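Local atomic coordinates of Dps family protein (Staphylococcus aureus subsp. aureus, PDB entry 2D5K), a protein that assembles into a twelve-subunit ferritin-like shell, binds metal, and probably stores iron and compacts the nucleoid as Dps proteins do. Residues Glu11-Gln15 against Glu79-Val83; Trp19-Tyr23 against Ala52-Val56; Lys25-Phe29 against Glu98-Asp102; Phe103-Ser107 against Gln133-Asp137. All blocks are in the same frame, centred on the assembly; numbering follows the deposited sequence.

Contact 1. Residues Glu11-Gln15 against Glu79-Val83; sequences ELNQQ and EQSIV
Gln14 and Gln80 bring the two backbones closest, 6.1 Å between their CA atoms, where helix 5-32 runs past the end of the short helix 74-80 and Ser81 is the first residue to leave helical geometry. The CG of Gln14 lies anti to the backbone N (chi1 172°) and the chain then bends at chi2, which swings the amide over to the other segment. There Gln14 NE2 donates to the carbonyl O of Gln80 at 2.9 Å, with an N-H...O angle of 149°. The donor stands above the carbonyl plane rather than on a lone pair, and a water occupies a second place on the same oxygen, 2.7 Å from Gln80 O, while giving its other hydrogen to Gln14 OE1. One carbonyl thus receives two bonds, and the amide of Gln14 is gripped at both its nitrogen and its oxygen. In the Dps fold the four-helix bundle carries a short helix in the connection between its second and third long helices, and this contact seats the C-terminal end of that helix on the first long helix. Asn18, one turn further along helix 5-32, also accepts from Gln14 NE2 and takes the backbone N of Ile82. The methyl CG2 of Ile82 packs against Gln14 NE2 at 3.6 Å, the two side chains crossing at about a right angle. Gln80 reaches back, extended beyond CG, and lays its NE2 3.8 Å from Asn13 CB.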
loop_
_atom_site.group_PDB
_atom_site.type_symbol
_atom_site.label_atom_id
_atom_site.label_comp_id
_atom_site.label_asym_id
_atom_site.label_seq_id
_atom_site.Cartn_x
_atom_site.Cartn_y
_atom_site.Cartn_z
ATOM N N GLU B 11 20.999 -33.762 -7.025
ATOM C CA GLU B 11 20.800 -33.160 -5.709
ATOM C C GLU B 11 19.619 -32.191 -5.733
ATOM O O GLU B 11 18.853 -32.111 -4.771
ATOM C CB GLU B 11 22.059 -32.412 -5.259
ATOM C CG GLU B 11 23.253 -33.308 -4.957
ATOM C CD GLU B 11 22.929 -34.384 -3.939
ATOM O OE1 GLU B 11 22.248 -34.073 -2.937
ATOM O OE2 GLU B 11 23.365 -35.541 -4.137
ATOM N N LEU B 12 19.485 -31.446 -6.827
ATOM C CA LEU B 12 18.390 -30.492 -6.963
ATOM C C LEU B 12 17.048 -31.222 -7.015
ATOM O O LEU B 12 16.093 -30.829 -6.338
ATOM C CB LEU B 12 18.579 -29.635 -8.225
ATOM C CG LEU B 12 19.683 -28.570 -8.147
ATOM C CD1 LEU B 12 20.044 -28.078 -9.547
ATOM C CD2 LEU B 12 19.207 -27.409 -7.275
ATOM N N ASN B 13 16.975 -32.287 -7.808
ATOM C CA ASN B 13 15.732 -33.046 -7.909
ATOM C C ASN B 13 15.378 -33.736 -6.598
ATOM O O ASN B 13 14.201 -33.896 -6.278
ATOM C CB ASN B 13 15.801 -34.080 -9.039
ATOM C CG ASN B 13 15.287 -33.531 -10.354
ATOM O OD1 ASN B 13 14.336 -32.747 -10.378
ATOM N ND2 ASN B 13 15.905 -33.946 -11.456
ATOM N N GLN B 14 16.391 -34.141 -5.840
ATOM C CA GLN B 14 16.150 -34.786 -4.555
ATOM C C GLN B 14 15.347 -33.827 -3.681
ATOM O O GLN B 14 14.423 -34.242 -2.983
ATOM C CB GLN B 14 17.472 -35.137 -3.870
ATOM C CG GLN B 14 17.329 -35.639 -2.433
ATOM C CD GLN B 14 16.635 -36.991 -2.337
ATOM O OE1 GLN B 14 17.126 -37.993 -2.860
ATOM N NE2 GLN B 14 15.489 -37.022 -1.665
ATOM N N GLN B 15 15.695 -32.541 -3.725
ATOM C CA GLN B 15 14.978 -31.550 -2.933
ATOM C C GLN B 15 13.616 -31.217 -3.542
ATOM O O GLN B 15 12.660 -30.966 -2.815
ATOM C CB GLN B 15 15.806 -30.271 -2.773
ATOM C CG GLN B 15 17.100 -30.460 -1.983
ATOM C CD GLN B 15 16.883 -31.213 -0.682
ATOM O OE1 GLN B 15 15.941 -30.936 0.061
ATOM N NE2 GLN B 15 17.761 -32.169 -0.398
ATOM N N GLU B 79 8.975 -41.349 -5.132
ATOM C CA GLU B 79 10.053 -42.322 -5.273
ATOM C C GLU B 79 11.390 -41.822 -4.724
ATOM O O GLU B 79 12.116 -42.570 -4.073
ATOM C CB GLU B 79 10.235 -42.704 -6.748
ATOM C CG GLU B 79 8.958 -43.133 -7.450
ATOM C CD GLU B 79 9.193 -43.574 -8.885
ATOM O OE1 GLU B 79 9.912 -42.863 -9.624
ATOM O OE2 GLU B 79 8.649 -44.628 -9.277
ATOM N N GLN B 80 11.707 -40.558 -4.978
ATOM C CA GLN B 80 12.982 -39.995 -4.542
ATOM C C GLN B 80 12.997 -39.378 -3.142
ATOM O O GLN B 80 14.012 -39.429 -2.447
ATOM C CB GLN B 80 13.444 -38.934 -5.544
ATOM C CG GLN B 80 13.384 -39.363 -7.000
ATOM C CD GLN B 80 13.862 -38.275 -7.942
ATOM O OE1 GLN B 80 13.678 -38.361 -9.158
ATOM N NE2 GLN B 80 14.489 -37.244 -7.385
ATOM N N SER B 81 11.875 -38.796 -2.735
ATOM C CA SER B 81 11.767 -38.127 -1.440
ATOM C C SER B 81 12.170 -38.907 -0.187
ATOM O O SER B 81 11.803 -40.071 -0.022
ATOM C CB SER B 81 10.334 -37.621 -1.248
ATOM O OG SER B 81 10.183 -37.001 0.018
ATOM N N ILE B 82 12.919 -38.253 0.702
ATOM C CA ILE B 82 13.301 -38.877 1.966
ATOM C C ILE B 82 12.227 -38.481 2.977
ATOM O O ILE B 82 12.190 -38.976 4.108
ATOM C CB ILE B 82 14.687 -38.407 2.477
ATOM C CG1 ILE B 82 14.681 -36.898 2.729
ATOM C CG2 ILE B 82 15.764 -38.809 1.480
ATOM C CD1 ILE B 82 15.908 -36.402 3.472
ATOM N N VAL B 83 11.358 -37.565 2.560
ATOM C CA VAL B 83 10.250 -37.126 3.397
ATOM C C VAL B 83 9.107 -38.076 3.074
ATOM O O VAL B 83 8.708 -38.206 1.915
ATOM C CB VAL B 83 9.811 -35.683 3.063
ATOM C CG1 VAL B 83 8.543 -35.332 3.835
ATOM C CG2 VAL B 83 10.927 -34.707 3.406
HETATM O O HOH W 1 16.384 -40.746 -2.584
#

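Contact 2. Residues Trp19-Tyr23 against Ala52-Val56; sequences WTVAY and ASQYV
Trp19 leans its indole on the helix opposite, with Ala52 at its edge and Tyr55 over one face. This is antiparallel packing of the first two long helices in the ferritin-like four-helix bundle; the local axes come within 8.9 Å at a crossing angle of -155°. The small side chain of Ala52 leaves the hollow that the indole enters: CE3 of Trp19 rests 3.6 Å from Ala52 CB, which lies near the ring plane. Tyr55 closes the spot from above, its CD2 corner poised over the centre of the indole in an edge-to-face pair whose planes stand at 62°. Next to the indole's stem, the Val56 methyl CG2 fits between Trp19 CB and Thr20 OG1, 3.7 Å from the former; Thr20 OG1 is itself tied to the carbonyl O of Val16. Further along, Tyr23 has CG anti to its backbone N (chi1 179°), turning the phenol away from the indole and toward Ser53. Here the contact reaches the dimer interface, where the ring of Tyr23 meets Tyr23 of a neighbouring subunit with the planes parallel. Within the chain, CE1 of Tyr23 lies 3.9 Å from Ser53 CB.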
loop_
_atom_site.group_PDB
_atom_site.type_symbol
_atom_site.label_atom_id
_atom_site.label_comp_id
_atom_site.label_asym_id
_atom_site.label_seq_id
_atom_site.Cartn_x
_atom_site.Cartn_y
_atom_site.Cartn_z
ATOM N N TRP B 19 10.435 -31.596 -1.054
ATOM C CA TRP B 19 9.509 -30.516 -0.780
ATOM C C TRP B 19 8.144 -30.643 -1.432
ATOM O O TRP B 19 7.176 -30.045 -0.965
ATOM C CB TRP B 19 10.182 -29.180 -1.098
ATOM C CG TRP B 19 11.322 -28.937 -0.139
ATOM C CD1 TRP B 19 12.644 -29.239 -0.332
ATOM C CD2 TRP B 19 11.215 -28.455 1.206
ATOM N NE1 TRP B 19 13.364 -28.979 0.815
ATOM C CE2 TRP B 19 12.510 -28.496 1.772
ATOM C CE3 TRP B 19 10.148 -27.995 1.989
ATOM C CZ2 TRP B 19 12.767 -28.093 3.086
ATOM C CZ3 TRP B 19 10.404 -27.594 3.300
ATOM C CH2 TRP B 19 11.706 -27.647 3.832
ATOM N N THR B 20 8.056 -31.430 -2.495
ATOM C CA THR B 20 6.761 -31.635 -3.126
ATOM C C THR B 20 5.977 -32.533 -2.167
ATOM O O THR B 20 4.798 -32.305 -1.911
ATOM C CB THR B 20 6.900 -32.314 -4.498
ATOM O OG1 THR B 20 7.564 -31.418 -5.404
ATOM C CG2 THR B 20 5.530 -32.660 -5.064
ATOM N N VAL B 21 6.643 -33.548 -1.622
ATOM C CA VAL B 21 5.983 -34.442 -0.674
ATOM C C VAL B 21 5.655 -33.670 0.602
ATOM O O VAL B 21 4.553 -33.791 1.144
ATOM C CB VAL B 21 6.868 -35.654 -0.321
ATOM C CG1 VAL B 21 6.176 -36.518 0.723
ATOM C CG2 VAL B 21 7.148 -36.475 -1.575
ATOM N N ALA B 22 6.608 -32.867 1.073
ATOM C CA ALA B 22 6.407 -32.076 2.286
ATOM C C ALA B 22 5.254 -31.094 2.114
ATOM O O ALA B 22 4.509 -30.824 3.057
ATOM C CB ALA B 22 7.682 -31.321 2.639
ATOM N N TYR B 23 5.112 -30.562 0.905
ATOM C CA TYR B 23 4.044 -29.609 0.607
ATOM C C TYR B 23 2.687 -30.189 1.002
ATOM O O TYR B 23 1.877 -29.527 1.657
ATOM C CB TYR B 23 4.050 -29.280 -0.888
ATOM C CG TYR B 23 2.970 -28.313 -1.311
ATOM C CD1 TYR B 23 3.077 -26.947 -1.038
ATOM C CD2 TYR B 23 1.835 -28.765 -1.978
ATOM C CE1 TYR B 23 2.075 -26.055 -1.425
ATOM C CE2 TYR B 23 0.829 -27.886 -2.366
ATOM C CZ TYR B 23 0.954 -26.537 -2.089
ATOM O OH TYR B 23 -0.043 -25.673 -2.480
ATOM N N ALA B 52 7.550 -24.050 1.088
ATOM C CA ALA B 52 7.918 -25.265 0.370
ATOM C C ALA B 52 7.671 -25.093 -1.123
ATOM O O ALA B 52 8.492 -25.504 -1.948
ATOM C CB ALA B 52 7.115 -26.452 0.896
ATOM N N SER B 53 6.537 -24.490 -1.470
ATOM C CA SER B 53 6.200 -24.283 -2.878
ATOM C C SER B 53 7.226 -23.373 -3.545
ATOM O O SER B 53 7.562 -23.566 -4.711
ATOM C CB SER B 53 4.792 -23.683 -3.015
ATOM O OG SER B 53 4.710 -22.393 -2.427
ATOM N N GLN B 54 7.722 -22.384 -2.806
ATOM C CA GLN B 54 8.725 -21.471 -3.348
ATOM C C GLN B 54 10.014 -22.230 -3.666
ATOM O O GLN B 54 10.650 -21.977 -4.695
ATOM C CB GLN B 54 9.026 -20.344 -2.358
ATOM C CG GLN B 54 7.833 -19.462 -2.033
ATOM C CD GLN B 54 8.205 -18.290 -1.146
ATOM O OE1 GLN B 54 8.706 -18.469 -0.033
ATOM N NE2 GLN B 54 7.964 -17.079 -1.640
ATOM N N TYR B 55 10.397 -23.160 -2.787
ATOM C CA TYR B 55 11.608 -23.953 -3.000
ATOM C C TYR B 55 11.473 -24.835 -4.223
ATOM O O TYR B 55 12.384 -24.921 -5.047
ATOM C CB TYR B 55 11.904 -24.864 -1.803
ATOM C CG TYR B 55 12.371 -24.157 -0.561
ATOM C CD1 TYR B 55 13.251 -23.079 -0.637
ATOM C CD2 TYR B 55 11.957 -24.589 0.700
ATOM C CE1 TYR B 55 13.708 -22.446 0.512
ATOM C CE2 TYR B 55 12.410 -23.963 1.855
ATOM C CZ TYR B 55 13.283 -22.894 1.752
ATOM O OH TYR B 55 13.731 -22.269 2.888
ATOM N N VAL B 56 10.335 -25.514 -4.322
ATOM C CA VAL B 56 10.081 -26.404 -5.440
ATOM C C VAL B 56 10.249 -25.685 -6.774
ATOM O O VAL B 56 10.883 -26.206 -7.693
ATOM C CB VAL B 56 8.659 -27.010 -5.350
ATOM C CG1 VAL B 56 8.315 -27.744 -6.637
ATOM C CG2 VAL B 56 8.591 -27.977 -4.176
#

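Contact 3. Residues Lys25-Phe29 against Glu98-Asp102; sequences KLHNF and ELSQD
Lys25 spans the gap to Glu98 and Asp102, and the gap is wide: the local axes of the first and third long helices of the bundle stay 12.6 Å apart. Its CB already points toward the facing helix. Lys25 CG sits 3.8 Å above the ring plane of Phe29, one turn on in the same helix, offset toward the rim. Lys25 CD comes to 3.6 Å from Glu98 OE2. The bend at chi3 (74°) then turns the end of the chain, so that CE comes alongside Asp102 OD2 and Lys25 NZ lands between the two acids, 2.7 Å from Glu98 OE2 and equally 2.7 Å from Asp102 OD2. The carboxylates are used differently: Asp102 offers the syn lone pair of OD2, whereas Glu98 OE2 is met on its anti side, 17° out of the carboxylate plane. A third acceptor, the carbonyl O of Lys84 in the connecting loop, completes the grip on the ammonium group, and Tyr90 OH holds the other oxygen of Glu98.

Beside this polar arm the spacing is filled with carbon. Leu99 brings CG to the edge of the Phe29 ring, in its plane and 3.8 Å from CE2, and its CD1 touches CD2 of Leu26 at 3.8 Å.

Together the three charged residues form a salt-bridge network that, with both acids ionised, would carry a net negative charge. Burying Lys25 next to two acids probably favours its charged form, and the lysine probably offsets much of the repulsion between Glu98 and Asp102.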
loop_
_atom_site.group_PDB
_atom_site.type_symbol
_atom_site.label_atom_id
_atom_site.label_comp_id
_atom_site.label_asym_id
_atom_site.label_seq_id
_atom_site.Cartn_x
_atom_site.Cartn_y
_atom_site.Cartn_z
ATOM N N LYS B 25 2.258 -33.005 2.915
ATOM C CA LYS B 25 2.250 -33.439 4.308
ATOM C C LYS B 25 1.937 -32.246 5.202
ATOM O O LYS B 25 1.260 -32.387 6.223
ATOM C CB LYS B 25 3.593 -34.059 4.720
ATOM C CG LYS B 25 3.595 -34.477 6.186
ATOM C CD LYS B 25 4.511 -35.657 6.486
ATOM C CE LYS B 25 5.970 -35.280 6.463
ATOM N NZ LYS B 25 6.811 -36.420 6.956
ATOM N N LEU B 26 2.418 -31.066 4.814
ATOM C CA LEU B 26 2.162 -29.862 5.595
ATOM C C LEU B 26 0.693 -29.458 5.499
ATOM O O LEU B 26 0.161 -28.854 6.421
ATOM C CB LEU B 26 3.074 -28.719 5.140
ATOM C CG LEU B 26 4.525 -28.851 5.615
ATOM C CD1 LEU B 26 5.430 -27.933 4.802
ATOM C CD2 LEU B 26 4.607 -28.512 7.098
ATOM N N HIS B 27 0.038 -29.780 4.384
ATOM C CA HIS B 27 -1.384 -29.477 4.252
ATOM C C HIS B 27 -2.124 -30.406 5.204
ATOM O O HIS B 27 -3.056 -29.999 5.893
ATOM C CB HIS B 27 -1.882 -29.722 2.825
ATOM C CG HIS B 27 -1.765 -28.526 1.934
ATOM N ND1 HIS B 27 -0.562 -28.096 1.417
ATOM C CD2 HIS B 27 -2.701 -27.654 1.489
ATOM C CE1 HIS B 27 -0.763 -27.009 0.691
ATOM N NE2 HIS B 27 -2.052 -26.721 0.718
ATOM N N ASN B 28 -1.691 -31.663 5.233
ATOM C CA ASN B 28 -2.293 -32.665 6.105
ATOM C C ASN B 28 -2.221 -32.190 7.556
ATOM O O ASN B 28 -3.226 -32.194 8.271
ATOM C CB ASN B 28 -1.553 -33.998 5.937
ATOM C CG ASN B 28 -2.109 -35.099 6.822
ATOM O OD1 ASN B 28 -2.102 -34.989 8.047
ATOM N ND2 ASN B 28 -2.594 -36.175 6.200
ATOM N N PHE B 29 -1.038 -31.765 7.992
ATOM C CA PHE B 29 -0.878 -31.298 9.366
ATOM C C PHE B 29 -1.697 -30.027 9.595
ATOM O O PHE B 29 -2.282 -29.837 10.657
ATOM C CB PHE B 29 0.605 -31.058 9.681
ATOM C CG PHE B 29 1.426 -32.328 9.771
ATOM C CD1 PHE B 29 0.829 -33.579 9.605
ATOM C CD2 PHE B 29 2.794 -32.270 10.023
ATOM C CE1 PHE B 29 1.583 -34.752 9.687
ATOM C CE2 PHE B 29 3.557 -33.437 10.108
ATOM C CZ PHE B 29 2.946 -34.681 9.939
ATOM N N GLU B 98 7.824 -34.970 13.946
ATOM C CA GLU B 98 8.158 -35.525 12.642
ATOM C C GLU B 98 8.739 -34.477 11.706
ATOM O O GLU B 98 9.684 -34.756 10.972
ATOM C CB GLU B 98 6.944 -36.179 11.978
ATOM C CG GLU B 98 7.319 -36.855 10.660
ATOM C CD GLU B 98 6.324 -37.901 10.217
ATOM O OE1 GLU B 98 6.048 -38.830 11.004
ATOM O OE2 GLU B 98 5.826 -37.801 9.078
ATOM N N LEU B 99 8.176 -33.273 11.718
ATOM C CA LEU B 99 8.711 -32.225 10.856
ATOM C C LEU B 99 10.144 -31.926 11.281
ATOM O O LEU B 99 11.015 -31.694 10.441
ATOM C CB LEU B 99 7.861 -30.956 10.953
ATOM C CG LEU B 99 6.482 -31.029 10.294
ATOM C CD1 LEU B 99 5.752 -29.713 10.510
ATOM C CD2 LEU B 99 6.637 -31.316 8.801
ATOM N N SER B 100 10.399 -31.938 12.586
ATOM C CA SER B 100 11.748 -31.671 13.060
ATOM C C SER B 100 12.701 -32.734 12.526
ATOM O O SER B 100 13.795 -32.415 12.058
ATOM C CB SER B 100 11.805 -31.648 14.589
ATOM O OG SER B 100 13.136 -31.410 15.022
ATOM N N GLN B 101 12.289 -33.999 12.591
ATOM C CA GLN B 101 13.137 -35.068 12.083
ATOM C C GLN B 101 13.336 -34.895 10.577
ATOM O O GLN B 101 14.430 -35.121 10.067
ATOM C CB GLN B 101 12.531 -36.442 12.371
ATOM C CG GLN B 101 13.464 -37.597 11.999
ATOM C CD GLN B 101 14.770 -37.572 12.778
ATOM O OE1 GLN B 101 14.772 -37.635 14.008
ATOM N NE2 GLN B 101 15.891 -37.479 12.064
ATOM N N ASP B 102 12.283 -34.500 9.864
ATOM C CA ASP B 102 12.407 -34.288 8.423
ATOM C C ASP B 102 13.412 -33.174 8.148
ATOM O O ASP B 102 14.279 -33.303 7.284
ATOM C CB ASP B 102 11.065 -33.895 7.791
ATOM C CG ASP B 102 10.124 -35.075 7.619
ATOM O OD1 ASP B 102 10.615 -36.215 7.472
ATOM O OD2 ASP B 102 8.894 -34.859 7.610
#

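Contact 4. Residues Phe103-Ser107 against Gln133-Asp137; sequences FTNIS and QTSVD
Ser107 turns OG anti to its own backbone N (chi1 -177°), and Asp137, with CG placed beside its backbone N, brings a carboxylate oxygen to meet it. Ser107 OG donates to Asp137 OD1 at 2.7 Å, arriving on the syn lone pair. Ser107 and Asp137 thereby link the last two long helices of the four-helix bundle, antiparallel neighbours whose local axes approach to 9.5 Å at a crossing angle of -155°. The second carboxylate oxygen of Asp137 is engaged as well, in a salt bridge to Arg62 of a neighbouring subunit, so this side chain joins the helix pair to the interface between subunits.

Gln133 approaches the serine from a turn earlier in its helix. Extended beyond CG, Gln133 carries its NE2 to within 3.2 Å of Ser107 O, a weak bond with an N-H...O angle of 132°, and a second weak one reaches Ser107 OG at 3.5 Å. Glu111 OE1, one turn further along helix 92-120, is also hydrogen-bonded to Gln133 NE2.

Toward the other end the contact becomes apolar. Val136 sends CG1 in between the helices, where it meets the ring of Phe103 at CD2, 3.8 Å away, and also touches Ser107 CB. Its other methyl, CG2, faces Ile106 CG2 at 4.3 Å, and Trp19 of the first helix packs on both Val136 and Ile106. The Phe103 ring is directed edge-on at the facing backbone: the carbonyl O of Val136 lies in the ring plane, 3.4 Å from Phe103 CD2.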
loop_
_atom_site.group_PDB
_atom_site.type_symbol
_atom_site.label_atom_id
_atom_site.label_comp_id
_atom_site.label_asym_id
_atom_site.label_seq_id
_atom_site.Cartn_x
_atom_site.Cartn_y
_atom_site.Cartn_z
ATOM N N PHE B 103 13.288 -32.073 8.885
ATOM C CA PHE B 103 14.192 -30.948 8.686
ATOM C C PHE B 103 15.629 -31.297 9.041
ATOM O O PHE B 103 16.564 -30.808 8.407
ATOM C CB PHE B 103 13.690 -29.735 9.468
ATOM C CG PHE B 103 12.574 -28.995 8.768
ATOM C CD1 PHE B 103 11.507 -29.689 8.201
ATOM C CD2 PHE B 103 12.597 -27.608 8.660
ATOM C CE1 PHE B 103 10.482 -29.014 7.538
ATOM C CE2 PHE B 103 11.576 -26.924 8.000
ATOM C CZ PHE B 103 10.518 -27.629 7.437
ATOM N N THR B 104 15.808 -32.153 10.042
ATOM C CA THR B 104 17.151 -32.583 10.416
ATOM C C THR B 104 17.718 -33.402 9.254
ATOM O O THR B 104 18.878 -33.228 8.861
ATOM C CB THR B 104 17.125 -33.461 11.692
ATOM O OG1 THR B 104 16.834 -32.639 12.828
ATOM C CG2 THR B 104 18.474 -34.158 11.900
ATOM N N ASN B 105 16.896 -34.290 8.698
ATOM C CA ASN B 105 17.328 -35.127 7.583
ATOM C C ASN B 105 17.653 -34.305 6.343
ATOM O O ASN B 105 18.652 -34.553 5.665
ATOM C CB ASN B 105 16.255 -36.161 7.227
ATOM C CG ASN B 105 16.020 -37.166 8.337
ATOM O OD1 ASN B 105 16.869 -37.355 9.213
ATOM N ND2 ASN B 105 14.870 -37.830 8.297
ATOM N N ILE B 106 16.798 -33.335 6.041
ATOM C CA ILE B 106 17.004 -32.480 4.882
ATOM C C ILE B 106 18.262 -31.630 5.045
ATOM O O ILE B 106 19.048 -31.488 4.108
ATOM C CB ILE B 106 15.778 -31.567 4.662
ATOM C CG1 ILE B 106 14.589 -32.425 4.214
ATOM C CG2 ILE B 106 16.100 -30.477 3.629
ATOM C CD1 ILE B 106 13.245 -31.715 4.287
ATOM N N SER B 107 18.463 -31.068 6.234
ATOM C CA SER B 107 19.639 -30.237 6.456
ATOM C C SER B 107 20.914 -31.043 6.222
ATOM O O SER B 107 21.888 -30.528 5.675
ATOM C CB SER B 107 19.638 -29.661 7.873
ATOM O OG SER B 107 20.749 -28.793 8.052
ATOM N N GLN B 133 19.020 -24.344 3.372
ATOM C CA GLN B 133 19.510 -24.868 4.643
ATOM C C GLN B 133 19.358 -23.825 5.749
ATOM O O GLN B 133 19.084 -24.165 6.900
ATOM C CB GLN B 133 20.976 -25.291 4.512
ATOM C CG GLN B 133 21.515 -26.037 5.734
ATOM C CD GLN B 133 22.962 -26.444 5.565
ATOM O OE1 GLN B 133 23.785 -25.648 5.118
ATOM N NE2 GLN B 133 23.285 -27.687 5.931
ATOM N N THR B 134 19.540 -22.555 5.398
ATOM C CA THR B 134 19.406 -21.467 6.362
ATOM C C THR B 134 18.009 -21.496 6.987
ATOM O O THR B 134 17.857 -21.480 8.210
ATOM C CB THR B 134 19.598 -20.084 5.690
ATOM O OG1 THR B 134 20.922 -19.987 5.144
ATOM C CG2 THR B 134 19.388 -18.963 6.706
ATOM N N SER B 135 16.990 -21.537 6.136
ATOM C CA SER B 135 15.608 -21.549 6.613
ATOM C C SER B 135 15.253 -22.856 7.316
ATOM O O SER B 135 14.575 -22.854 8.349
ATOM C CB SER B 135 14.649 -21.315 5.448
ATOM O OG SER B 135 13.305 -21.382 5.897
ATOM N N VAL B 136 15.705 -23.973 6.757
ATOM C CA VAL B 136 15.437 -25.277 7.361
ATOM C C VAL B 136 15.972 -25.334 8.795
ATOM O O VAL B 136 15.266 -25.750 9.724
ATOM C CB VAL B 136 16.072 -26.411 6.514
ATOM C CG1 VAL B 136 16.095 -27.719 7.304
ATOM C CG2 VAL B 136 15.272 -26.590 5.221
ATOM N N ASP B 137 17.215 -24.909 8.982
ATOM C CA ASP B 137 17.820 -24.927 10.312
ATOM C C ASP B 137 17.112 -23.986 11.280
ATOM O O ASP B 137 16.940 -24.303 12.457
ATOM C CB ASP B 137 19.305 -24.552 10.232
ATOM C CG ASP B 137 20.152 -25.643 9.597
ATOM O OD1 ASP B 137 19.640 -26.768 9.413
ATOM O OD2 ASP B 137 21.337 -25.376 9.294
#

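Contacts 2, 3 and 4 are buried within the bundle, while contact 1 lies at its surface. Helix 5-32 serves contacts 1, 2 and 3 in turn, meeting the short helix, the second long helix and the third; helix 92-120 then carries contacts 3 and 4. Chemistry follows place: an amide and a water work at the surface, aromatic and apolar shapes dominate contact 2, buried charge bridges the wide spacing of contact 3, and contact 4 mixes valine packing with polar bonds near a subunit boundary. Trp19 joins contacts 2 and 4, its CH2 lying 3.8 Å from Phe103 CZ, and Val83 links contact 1 to Lys25 of contact 3.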